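Local atomic coordinates of 450aa long hypothetical fmu protein (Pyrococcus horikoshii, PDB entry 2YXL), a protein that probably methylates cytosine in RNA at carbon 5, using S-adenosyl-L-methionine as methyl donor. Residues 259-264 and 330-335. Residues are numbered along the deposited sequence; the frame is centred on the assembly and turned at random.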
loop_
_atom_site.group_PDB
_atom_site.type_symbol
_atom_site.label_atom_id
_atom_site.label_comp_id
_atom_site.label_asym_id
_atom_site.label_seq_id
_atom_site.Cartn_x
_atom_site.Cartn_y
_atom_site.Cartn_z
ATOM N N PRO A 259 -23.242 -1.249 -18.069
ATOM C CA PRO A 259 -22.861 -1.687 -19.415
ATOM C C PRO A 259 -23.269 -0.693 -20.500
ATOM O O PRO A 259 -24.405 -0.213 -20.504
ATOM C CB PRO A 259 -23.638 -2.994 -19.585
ATOM C CG PRO A 259 -23.747 -3.530 -18.206
ATOM C CD PRO A 259 -23.889 -2.334 -17.305
ATOM N N GLY A 260 -22.339 -0.381 -21.398
ATOM C CA GLY A 260 -22.611 0.524 -22.514
ATOM C C GLY A 260 -22.289 1.981 -22.238
ATOM O O GLY A 260 -22.230 2.793 -23.163
ATOM N N GLU A 261 -22.086 2.316 -20.965
ATOM C CA GLU A 261 -21.764 3.686 -20.566
ATOM C C GLU A 261 -20.320 4.045 -20.905
ATOM O O GLU A 261 -19.477 3.169 -21.099
ATOM C CB GLU A 261 -22.019 3.896 -19.068
ATOM C CG GLU A 261 -23.489 3.971 -18.681
ATOM C CD GLU A 261 -23.711 4.300 -17.212
ATOM O OE1 GLU A 261 -24.746 4.925 -16.901
ATOM O OE2 GLU A 261 -22.862 3.936 -16.364
ATOM N N THR A 262 -20.050 5.343 -20.990
ATOM C CA THR A 262 -18.686 5.827 -21.162
ATOM C C THR A 262 -18.154 6.325 -19.816
ATOM O O THR A 262 -18.702 7.256 -19.217
ATOM C CB THR A 262 -18.562 6.885 -22.302
ATOM O OG1 THR A 262 -17.361 7.653 -22.133
ATOM C CG2 THR A 262 -19.766 7.822 -22.334
ATOM N N VAL A 263 -17.102 5.668 -19.339
ATOM C CA VAL A 263 -16.562 5.911 -18.007
ATOM C C VAL A 263 -15.118 6.405 -18.085
ATOM O O VAL A 263 -14.372 6.033 -18.993
ATOM C CB VAL A 263 -16.664 4.627 -17.122
ATOM C CG1 VAL A 263 -15.969 4.808 -15.773
ATOM C CG2 VAL A 263 -18.123 4.243 -16.913
ATOM N N VAL A 264 -14.740 7.256 -17.134
ATOM C CA VAL A 264 -13.365 7.738 -17.026
ATOM C C VAL A 264 -12.760 7.358 -15.673
ATOM O O VAL A 264 -13.373 7.574 -14.627
ATOM C CB VAL A 264 -13.278 9.271 -17.235
ATOM C CG1 VAL A 264 -11.865 9.778 -16.972
ATOM C CG2 VAL A 264 -13.720 9.644 -18.642
ATOM N N VAL A 330 -18.440 14.515 -21.553
ATOM C CA VAL A 330 -18.474 13.283 -22.344
ATOM C C VAL A 330 -18.592 12.005 -21.497
ATOM O O VAL A 330 -18.828 10.921 -22.035
ATOM C CB VAL A 330 -17.248 13.208 -23.311
ATOM C CG1 VAL A 330 -15.995 12.707 -22.588
ATOM C CG2 VAL A 330 -17.562 12.347 -24.534
ATOM N N ALA A 331 -18.442 12.135 -20.180
ATOM C CA ALA A 331 -18.434 10.969 -19.293
ATOM C C ALA A 331 -19.735 10.784 -18.518
ATOM O O ALA A 331 -20.183 11.692 -17.812
ATOM C CB ALA A 331 -17.248 11.036 -18.337
ATOM N N ASP A 332 -20.331 9.599 -18.662
ATOM C CA ASP A 332 -21.514 9.204 -17.895
ATOM C C ASP A 332 -21.196 9.168 -16.409
ATOM O O ASP A 332 -22.010 9.570 -15.582
ATOM C CB ASP A 332 -22.019 7.831 -18.345
ATOM C CG ASP A 332 -22.809 7.892 -19.633
ATOM O OD1 ASP A 332 -22.475 7.132 -20.565
ATOM O OD2 ASP A 332 -23.762 8.695 -19.717
ATOM N N LYS A 333 -20.007 8.668 -16.085
ATOM C CA LYS A 333 -19.479 8.722 -14.728
ATOM C C LYS A 333 -17.961 8.643 -14.719
ATOM O O LYS A 333 -17.356 7.967 -15.550
ATOM C CB LYS A 333 -20.092 7.638 -13.834
ATOM C CG LYS A 333 -20.248 6.274 -14.478
ATOM C CD LYS A 333 -20.996 5.311 -13.569
ATOM C CE LYS A 333 -22.495 5.599 -13.499
ATOM N NZ LYS A 333 -22.831 6.550 -12.401
ATOM N N VAL A 334 -17.356 9.357 -13.775
ATOM C CA VAL A 334 -15.907 9.383 -13.628
ATOM C C VAL A 334 -15.490 8.953 -12.223
ATOM O O VAL A 334 -16.107 9.342 -11.228
ATOM C CB VAL A 334 -15.303 10.779 -13.988
ATOM C CG1 VAL A 334 -15.956 11.885 -13.180
ATOM C CG2 VAL A 334 -13.785 10.802 -13.797
ATOM N N LEU A 335 -14.448 8.132 -12.166
ATOM C CA LEU A 335 -13.813 7.774 -10.913
ATOM C C LEU A 335 -12.503 8.535 -10.776
ATOM O O LEU A 335 -11.635 8.464 -11.653
ATOM C CB LEU A 335 -13.563 6.263 -10.843
ATOM C CG LEU A 335 -12.646 5.737 -9.731
ATOM C CD1 LEU A 335 -13.304 5.842 -8.362
ATOM C CD2 LEU A 335 -12.224 4.308 -10.021
#
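Thr262 and Asp332 grip each other twice between two parallel segments. Thr262 N donates to Asp332 OD1 at 3.0 Å, nearly straight (170°) and into the lone pair that faces away from the other oxygen. Asp332 N returns a bond to Thr262 O, more bent, at 2.9 Å. The Asp332 carboxylate appears to stand in for the main-chain acceptor that regular parallel pairing would supply, at a point where the chain turns a corner. Its CG lies anti to its own carbonyl carbon (chi1 -78°), which turns OD1 toward Thr262 N. Further along, pairing is regular. Val264 N binds Lys333 O at 3.1 Å, and Leu335 N binds Val264 O at 2.7 Å.

Side chains follow the register. Val263 and Lys333 share one face, where Val263 CG2 rests 3.8 Å from Lys333 CG. On the other face Val264 CB and CG1 rest against Val334 CG2, the two side chains running alongside each other, and Val264 CG2 also meets Ala331 CB. A bend at chi3 (74°) brings Lys333 CE to 3.3 Å from Glu261 OE2. Lys333 NZ stays 4.7 Å from Glu261 OE2, so no salt bridge forms.

Outer partners fix these ends. Chi4 turns Lys333 NZ to bond Leu255 O, Glu261 OE2 accepts from Lys258 N, and Asp332 OD2 forms a salt bridge with Lys380. Helix 272-280 packs on Val263 and Leu335. The side chain of Leu335 lies about 6 Å from bound sinefungin. These are neighbouring parallel strands of the Rossmann-like class I methyltransferase sheet, and strand 262-265 leads into the predicted S-adenosyl-L-methionine loop.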